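Local structure of MFP2B (Ascaris suum, 2BJR) at residues Gly237-Gly242 against Val303-His308. The protein probably promotes assembly of the major sperm protein cytoskeleton that drives amoeboid movement of nematode sperm, and carries a bound zinc ion. Numbering follows the deposited sequence.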
ATOM      1  N   GLY A 237       5.111 -11.495  -6.384  1.00 24.23           N
ATOM      2  CA  GLY A 237       5.868 -10.642  -5.519  1.00 23.73           C
ATOM      3  C   GLY A 237       6.490  -9.429  -6.199  1.00 22.40           C
ATOM      4  O   GLY A 237       7.130  -8.638  -5.551  1.00 24.22           O
ATOM      5  N   GLU A 238       6.241  -9.256  -7.488  1.00 20.25           N
ATOM      6  CA  GLU A 238       6.785  -8.111  -8.228  1.00 19.08           C
ATOM      7  C   GLU A 238       5.740  -6.983  -8.402  1.00 17.67           C
ATOM      8  O   GLU A 238       4.607  -7.248  -8.820  1.00 17.93           O
ATOM      9  CB  GLU A 238       7.225  -8.532  -9.606  1.00 18.98           C
ATOM     10  CG  GLU A 238       8.356  -9.554  -9.575  1.00 20.10           C
ATOM     11  CD  GLU A 238       8.844 -10.001 -10.936  1.00 25.66           C
ATOM     12  OE1 GLU A 238       8.802  -9.228 -11.929  1.00 23.09           O
ATOM     13  OE2 GLU A 238       9.361 -11.152 -10.979  1.00 26.29           O
ATOM     14  N   PRO A 239       6.127  -5.745  -8.142  1.00 17.09           N
ATOM     15  CA  PRO A 239       5.222  -4.603  -8.350  1.00 16.30           C
ATOM     16  C   PRO A 239       5.030  -4.281  -9.809  1.00 15.49           C
ATOM     17  O   PRO A 239       5.991  -4.293 -10.602  1.00 15.61           O
ATOM     18  CB  PRO A 239       5.931  -3.473  -7.619  1.00 17.06           C
ATOM     19  CG  PRO A 239       7.373  -3.800  -7.722  1.00 17.94           C
ATOM     20  CD  PRO A 239       7.444  -5.290  -7.666  1.00 17.35           C
ATOM     21  N   VAL A 240       3.772  -4.099 -10.211  1.00 15.43           N
ATOM     22  CA  VAL A 240       3.400  -3.807 -11.579  1.00 14.58           C
ATOM     23  C   VAL A 240       2.564  -2.527 -11.595  1.00 15.38           C
ATOM     24  O   VAL A 240       1.437  -2.508 -11.084  1.00 14.77           O
ATOM     25  CB  VAL A 240       2.548  -4.930 -12.147  1.00 16.09           C
ATOM     26  CG1 VAL A 240       2.299  -4.758 -13.638  1.00 15.66           C
ATOM     27  CG2 VAL A 240       3.224  -6.264 -11.846  1.00 16.48           C
HETATM   28  N   MSE A 241       3.119  -1.476 -12.201  1.00 15.16           N
HETATM   29  CA  MSE A 241       2.334  -0.278 -12.434  1.00 16.36           C
HETATM   30  C   MSE A 241       1.551  -0.446 -13.726  1.00 15.12           C
HETATM   31  O   MSE A 241       1.961  -1.063 -14.676  1.00 16.28           O
HETATM   32  CB  MSE A 241       3.165   0.998 -12.513  1.00 17.10           C
HETATM   33  CG  MSE A 241       3.924   1.320 -11.316  1.00 18.57           C
HETATM   34 SE   MSE A 241       2.863   1.920  -9.838  1.00 19.92          SE
HETATM   35  CE  MSE A 241       4.364   2.218  -8.691  1.00 17.68           C
ATOM     36  N   GLY A 242       0.345   0.058 -13.711  1.00 14.40           N
ATOM     37  CA  GLY A 242      -0.462   0.004 -14.866  1.00 14.44           C
ATOM     38  C   GLY A 242      -1.527   1.070 -14.814  1.00 14.56           C
ATOM     39  O   GLY A 242      -1.364   2.094 -14.156  1.00 14.47           O
ATOM     40  N   VAL A 303       8.316   8.409  -8.946  1.00 17.03           N
ATOM     41  CA  VAL A 303       7.542   7.618  -8.016  1.00 16.96           C
ATOM     42  C   VAL A 303       8.040   6.204  -8.244  1.00 16.79           C
ATOM     43  O   VAL A 303       8.176   5.807  -9.377  1.00 17.03           O
ATOM     44  CB  VAL A 303       6.037   7.763  -8.313  1.00 16.77           C
ATOM     45  CG1 VAL A 303       5.226   6.723  -7.632  1.00 17.94           C
ATOM     46  CG2 VAL A 303       5.612   9.145  -7.904  1.00 17.87           C
ATOM     47  N   HIS A 304       8.365   5.460  -7.189  1.00 17.93           N
ATOM     48  CA  HIS A 304       8.878   4.111  -7.360  1.00 18.03           C
ATOM     49  C   HIS A 304       8.413   3.185  -6.268  1.00 18.06           C
ATOM     50  O   HIS A 304       8.257   3.593  -5.116  1.00 18.60           O
ATOM     51  CB  HIS A 304      10.419   4.080  -7.385  1.00 18.22           C
ATOM     52  CG  HIS A 304      11.069   4.703  -6.187  1.00 20.94           C
ATOM     53  ND1 HIS A 304      11.652   3.962  -5.178  1.00 21.62           N
ATOM     54  CD2 HIS A 304      11.233   6.002  -5.845  1.00 22.11           C
ATOM     55  CE1 HIS A 304      12.117   4.786  -4.244  1.00 24.30           C
ATOM     56  NE2 HIS A 304      11.893   6.035  -4.640  1.00 24.53           N
ATOM     57  N   VAL A 305       8.176   1.941  -6.644  1.00 17.62           N
ATOM     58  CA  VAL A 305       7.994   0.861  -5.675  1.00 18.35           C
ATOM     59  C   VAL A 305       9.148  -0.106  -5.900  1.00 17.88           C
ATOM     60  O   VAL A 305       9.406  -0.529  -7.024  1.00 18.09           O
ATOM     61  CB  VAL A 305       6.624   0.197  -5.837  1.00 18.71           C
ATOM     62  CG1 VAL A 305       6.566  -1.098  -5.018  1.00 19.75           C
ATOM     63  CG2 VAL A 305       5.517   1.148  -5.364  1.00 20.54           C
ATOM     64  N   ASP A 306       9.839  -0.459  -4.822  1.00 20.47           N
ATOM     65  CA  ASP A 306      11.123  -1.123  -4.927  1.00 20.76           C
ATOM     66  C   ASP A 306      11.020  -2.637  -4.836  1.00 21.48           C
ATOM     67  O   ASP A 306      10.196  -3.184  -4.148  1.00 21.71           O
ATOM     68  CB  ASP A 306      12.079  -0.597  -3.868  1.00 21.93           C
ATOM     69  CG  ASP A 306      12.400   0.865  -4.038  1.00 25.83           C
ATOM     70  OD1 ASP A 306      12.017   1.486  -5.064  1.00 25.72           O
ATOM     71  OD2 ASP A 306      13.057   1.474  -3.183  1.00 27.37           O
ATOM     72  N   HIS A 307      11.870  -3.299  -5.591  1.00 22.40           N
ATOM     73  CA  HIS A 307      11.916  -4.738  -5.655  1.00 23.47           C
ATOM     74  C   HIS A 307      13.332  -5.147  -6.063  1.00 24.85           C
ATOM     75  O   HIS A 307      14.051  -4.398  -6.748  1.00 23.38           O
ATOM     76  CB  HIS A 307      10.898  -5.247  -6.672  1.00 22.65           C
ATOM     77  CG  HIS A 307      10.827  -6.730  -6.754  1.00 24.33           C
ATOM     78  ND1 HIS A 307      10.019  -7.494  -5.931  1.00 25.67           N
ATOM     79  CD2 HIS A 307      11.484  -7.599  -7.546  1.00 23.08           C
ATOM     80  CE1 HIS A 307      10.173  -8.767  -6.236  1.00 23.42           C
ATOM     81  NE2 HIS A 307      11.066  -8.864  -7.201  1.00 26.28           N
ATOM     82  N   HIS A 308      13.748  -6.351  -5.692  1.00 27.26           N
ATOM     83  CA  HIS A 308      15.142  -6.740  -5.971  1.00 29.82           C
ATOM     84  C   HIS A 308      15.434  -6.896  -7.452  1.00 30.45           C
ATOM     85  O   HIS A 308      16.568  -6.779  -7.876  1.00 33.03           O
ATOM     86  CB  HIS A 308      15.549  -7.996  -5.178  1.00 30.33           C
ATOM     87  CG  HIS A 308      14.809  -9.228  -5.579  1.00 33.32           C
ATOM     88  ND1 HIS A 308      13.737  -9.709  -4.866  1.00 37.42           N
ATOM     89  CD2 HIS A 308      14.972 -10.069  -6.626  1.00 37.77           C
ATOM     90  CE1 HIS A 308      13.277 -10.800  -5.446  1.00 38.22           C
ATOM     91  NE2 HIS A 308      14.008 -11.043  -6.515  1.00 38.19           N
TER
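The closest CA pairs, E238 with H307 and P239 with V305, are each 6.7 Å apart, and the two backbones run in opposite senses without exchanging a hydrogen bond, so the join is made mostly by side chains. H307 reaches along the start of the strand because its CG lies anti to the backbone N (chi1 -177°). E238 CG sits over one face of the H307 ring, 4.0 Å from its centroid and 29° off the normal, which fits a CH-pi contact; H308 ND1 lies on the opposite side of the ring, offset toward its rim. G237 O approaches the same ring obliquely, 3.1 Å from H307 CE1; it is equally near ND1, but the angle there is too poor for a bond. The carboxylate of E238 is engaged elsewhere, in a salt bridge to K309 and a hydrogen bond to W257, and its aliphatic part is what meets the histidine. P239 fills the middle of the interface: its CD packs on H307 CB at 3.6 Å, while its CB touches V305 CG1. In fold terms, the beginning of strand 238-247 rests on the loop between strands 300-302 and 313-319, joining two antiparallel sheets within the second of the protein's two cytosolic motility protein family regions. V305 divides its methyl groups between two partners, CG1 going to P239 and CG2 to selenomethionine M241; M241 CE lies 3.7 Å from V305 CG2. The bend at chi2 of M241 (-72°) turns the chain before SE carries that methyl to the valine. I312 and L232 also pack against both P239 and M241. Within the loop, H304 ND1 hydrogen-bonds D306 OD1, both residues having CB atoms that point away from the strand.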